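Local coordinates for protein arginine kinase (Cydia pomonella granulosis virus, PDB 6VVG) that binds adenosine monophosphate in its nucleotide pocket and, as a member of the protein kinase family, probably phosphorylates serine or threonine residues using ATP, at residues I123-V126 and T127-D131; N130-K134 and N135-H139. All blocks are in the same frame, centred on the assembly; numbering follows the deposited sequence. Where two conformers were deposited one is given.

Contact 1: I123-V126 and T127-D131; sequences ITLV and TALND
Leu129 follows Leu125 by one helical turn, and its CB, CG and CD1 lean back on that residue. The CB of Leu129 rests 3.4 Å from Leu125 O, and CG sits nearly as close, 3.5 Å from the same oxygen. The first torsion accounts for this: with chi1 at -75°, CG lies beside its own backbone N, whose proton already binds that carbonyl (Leu129 N to Leu125 O, 2.9 Å, 171° at the hydrogen). At the tip, Leu129 CD1 meets Leu125 CD1 at 3.7 Å, while the other branch, CD2, turns from Leu125 toward His139. The two leucines run side by side and point the same way, forming an apolar strip that Trp196 and Val199 of helix 192-208 pack against. Thr127 backs onto the previous turn as well. Its N donates to Ile123 O at 2.9 Å, and OG1 lies 3.0 Å from the same oxygen, Ile123 O. On other sides of the helix, Ala128 CB lies 3.3 Å from Thr124 O and the same methyl packs on Phe73, whereas Val126 turns to Tyr268 and Ile271 of helix 268-272. The chemistry is that of regular alpha-helix: four bonds from N-H of residue i+4 to O of residue i engage the main chain between the turns, leaving the apolar branches of Leu125, Val126, Ala128 and Leu129 to seat this partly buried C-lobe helix.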
# COMPACT_ATOMS: atom_id res chain seq x y z
N ILE A 123 5.22 -20.33 15.64
CA ILE A 123 5.81 -19.17 16.29
C ILE A 123 6.39 -18.23 15.25
O ILE A 123 6.17 -17.01 15.28
CB ILE A 123 6.87 -19.61 17.32
CG1 ILE A 123 6.21 -20.25 18.54
CG2 ILE A 123 7.72 -18.42 17.74
CD1 ILE A 123 7.20 -20.90 19.50
N THR A 124 7.16 -18.78 14.31
CA THR A 124 7.76 -17.97 13.26
C THR A 124 6.69 -17.29 12.42
O THR A 124 6.77 -16.09 12.14
CB THR A 124 8.65 -18.85 12.37
OG1 THR A 124 9.64 -19.50 13.19
CG2 THR A 124 9.34 -18.01 11.30
N LEU A 125 5.67 -18.04 12.01
CA LEU A 125 4.61 -17.48 11.17
C LEU A 125 3.90 -16.33 11.88
O LEU A 125 3.67 -15.27 11.30
CB LEU A 125 3.62 -18.57 10.78
CG LEU A 125 2.38 -18.14 10.00
CD1 LEU A 125 2.78 -17.50 8.69
CD2 LEU A 125 1.47 -19.35 9.77
N VAL A 126 3.53 -16.55 13.15
CA VAL A 126 2.82 -15.52 13.91
C VAL A 126 3.69 -14.28 14.05
O VAL A 126 3.23 -13.15 13.86
CB VAL A 126 2.40 -16.07 15.28
CG1 VAL A 126 1.91 -14.95 16.19
CG2 VAL A 126 1.33 -17.15 15.10
N THR A 127 4.97 -14.48 14.39
CA THR A 127 5.88 -13.36 14.55
C THR A 127 6.06 -12.60 13.24
O THR A 127 6.06 -11.37 13.23
CB THR A 127 7.23 -13.86 15.06
OG1 THR A 127 7.08 -14.39 16.38
CG2 THR A 127 8.26 -12.74 15.07
N ALA A 128 6.22 -13.33 12.13
CA ALA A 128 6.41 -12.68 10.84
C ALA A 128 5.18 -11.89 10.43
O ALA A 128 5.28 -10.74 10.01
CB ALA A 128 6.76 -13.73 9.78
N LEU A 129 4.00 -12.51 10.54
CA LEU A 129 2.78 -11.80 10.17
C LEU A 129 2.55 -10.59 11.07
O LEU A 129 2.09 -9.54 10.60
CB LEU A 129 1.58 -12.75 10.24
CG LEU A 129 1.48 -13.76 9.09
CD1 LEU A 129 0.35 -14.76 9.34
CD2 LEU A 129 1.28 -13.06 7.76
N ASN A 130 2.89 -10.70 12.36
CA ASN A 130 2.78 -9.54 13.24
C ASN A 130 3.67 -8.40 12.75
O ASN A 130 3.24 -7.24 12.73
CB ASN A 130 3.16 -9.91 14.67
CG ASN A 130 2.85 -8.80 15.66
OD1 ASN A 130 1.72 -8.32 15.75
ND2 ASN A 130 3.86 -8.38 16.41
N ASP A 131 4.91 -8.71 12.35
CA ASP A 131 5.80 -7.69 11.82
C ASP A 131 5.17 -6.98 10.62
O ASP A 131 5.21 -5.76 10.51
CB ASP A 131 7.14 -8.30 11.44
CG ASP A 131 8.25 -7.26 11.33
OD1 ASP A 131 8.07 -6.14 11.85
OD2 ASP A 131 9.29 -7.57 10.72

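Contact 2: N130-K134 and N135-H139; sequences NDLHK and NNIVH
Asn135 folds back onto Leu132 and grips its carbonyl oxygen twice, Leu132 O accepting from Asn135 N at 3.0 Å and from Asn135 ND2 at 3.1 Å. Both donors approach from the same face of the carbonyl plane; the side-chain torsion (chi1 -56°) keeps CG beside the backbone N, which brings ND2 round to the oxygen that the residue's own N-H already holds. One residue on, Asn136 N donates to His133 O at 2.7 Å, closing a type I turn before Asn136 takes positive phi and sends the chain into strand 137-138. The returning segment 137-139 is met by two side chains. That of Leu132 crosses those of Ile137 and His139 at about a right angle, CD1 lying 3.9 Å from Ile137 CB and CD2 4.0 Å from His139 CB. His133 turns its ring edge to Ile137 O, which lies in the ring plane 3.1 Å from CD2; His133 CA adds a CA-H...O contact to the same oxygen. Further out, Asp195 OD2 bonds both His133 NE2 and His139 N, and Trp196 meets the His133 ring edge-to-face. Ile137 packs on helix 59-66, while Asn136 ND2 binds Val167 O of the second subunit. Helix-end carbonyls are thus met by the backbone N-H groups of Asn135 and Asn136 and by the Asn135 amide, and a shared carboxylate fixes the histidine ring together with the backbone entering His-Asn-Asp, this kinase's HRD counterpart.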
# COMPACT_ATOMS: atom_id res chain seq x y z
N ASN A 130 2.89 -10.70 12.36
CA ASN A 130 2.78 -9.54 13.24
C ASN A 130 3.67 -8.40 12.75
O ASN A 130 3.24 -7.24 12.73
CB ASN A 130 3.16 -9.91 14.67
CG ASN A 130 2.85 -8.80 15.66
OD1 ASN A 130 1.72 -8.32 15.75
ND2 ASN A 130 3.86 -8.38 16.41
N ASP A 131 4.91 -8.71 12.35
CA ASP A 131 5.80 -7.69 11.82
C ASP A 131 5.17 -6.98 10.62
O ASP A 131 5.21 -5.76 10.51
CB ASP A 131 7.14 -8.30 11.44
CG ASP A 131 8.25 -7.26 11.33
OD1 ASP A 131 8.07 -6.14 11.85
OD2 ASP A 131 9.29 -7.57 10.72
N LEU A 132 4.57 -7.76 9.71
CA LEU A 132 3.86 -7.16 8.59
C LEU A 132 2.72 -6.28 9.08
O LEU A 132 2.53 -5.16 8.58
CB LEU A 132 3.32 -8.25 7.67
CG LEU A 132 2.33 -7.85 6.58
CD1 LEU A 132 2.94 -6.77 5.71
CD2 LEU A 132 1.94 -9.06 5.74
N HIS A 133 1.96 -6.76 10.07
CA HIS A 133 0.78 -6.04 10.53
C HIS A 133 1.12 -4.69 11.14
O HIS A 133 0.26 -3.80 11.14
CB HIS A 133 0.04 -6.92 11.54
CG HIS A 133 -0.58 -8.14 10.94
ND1 HIS A 133 -0.97 -9.23 11.68
CD2 HIS A 133 -0.88 -8.44 9.65
CE1 HIS A 133 -1.49 -10.14 10.88
NE2 HIS A 133 -1.45 -9.69 9.65
N LYS A 134 2.33 -4.50 11.66
CA LYS A 134 2.71 -3.19 12.19
C LYS A 134 2.57 -2.10 11.14
O LYS A 134 2.47 -0.92 11.50
CB LYS A 134 4.14 -3.23 12.72
CG LYS A 134 4.35 -4.02 14.01
CD LYS A 134 5.83 -4.01 14.41
CE LYS A 134 6.12 -4.97 15.56
NZ LYS A 134 7.32 -5.82 15.27
N ASN A 135 2.58 -2.45 9.86
CA ASN A 135 2.40 -1.51 8.77
C ASN A 135 0.94 -1.30 8.41
O ASN A 135 0.64 -0.57 7.46
CB ASN A 135 3.16 -1.99 7.53
CG ASN A 135 4.64 -2.23 7.80
OD1 ASN A 135 5.41 -1.29 7.95
ND2 ASN A 135 5.03 -3.50 7.87
N ASN A 136 0.01 -1.91 9.16
CA ASN A 136 -1.42 -1.87 8.85
C ASN A 136 -1.69 -2.48 7.48
O ASN A 136 -2.51 -1.99 6.70
CB ASN A 136 -1.98 -0.45 8.96
CG ASN A 136 -2.37 -0.09 10.39
OD1 ASN A 136 -2.18 -0.89 11.31
ND2 ASN A 136 -2.91 1.10 10.58
N ILE A 137 -1.00 -3.57 7.18
CA ILE A 137 -1.21 -4.38 5.99
C ILE A 137 -1.44 -5.81 6.44
O ILE A 137 -0.79 -6.29 7.37
CB ILE A 137 -0.01 -4.30 5.03
CG1 ILE A 137 0.19 -2.86 4.55
CG2 ILE A 137 -0.20 -5.23 3.85
CD1 ILE A 137 1.42 -2.65 3.69
N VAL A 138 -2.38 -6.50 5.79
CA VAL A 138 -2.62 -7.92 6.04
C VAL A 138 -2.22 -8.71 4.80
O VAL A 138 -2.33 -8.23 3.67
CB VAL A 138 -4.09 -8.20 6.42
CG1 VAL A 138 -4.39 -7.68 7.82
CG2 VAL A 138 -5.03 -7.60 5.39
N HIS A 139 -1.73 -9.93 5.03
CA HIS A 139 -1.32 -10.78 3.91
C HIS A 139 -2.53 -11.23 3.10
O HIS A 139 -2.55 -11.12 1.87
CB HIS A 139 -0.53 -11.97 4.44
CG HIS A 139 0.00 -12.86 3.36
ND1 HIS A 139 -0.79 -13.73 2.65
CD2 HIS A 139 1.26 -13.02 2.87
CE1 HIS A 139 -0.05 -14.39 1.77
NE2 HIS A 139 1.19 -13.97 1.89

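Overall arrangement
Contacts 1 and 2 are successive lengths of one chain, sharing Asn130 and Asp131 on helix 115-133, with centres 10 Å apart. They also touch directly: Leu129 CD2 from contact 1 lies 3.9 Å from His139 CB of contact 2, so the leucine side of the helix packs against the segment that follows the turn. Contact 2 is the nearer to the nucleotide. The His139 side chain is about 8 Å from the bound AMP and about 5 Å from the side chain of the AMP-binding Asp160, whereas the Leu125 side chain is about 13 Å from AMP. Helix 192-208 backs both contacts through Trp196, as expected for the core of a kinase C-lobe.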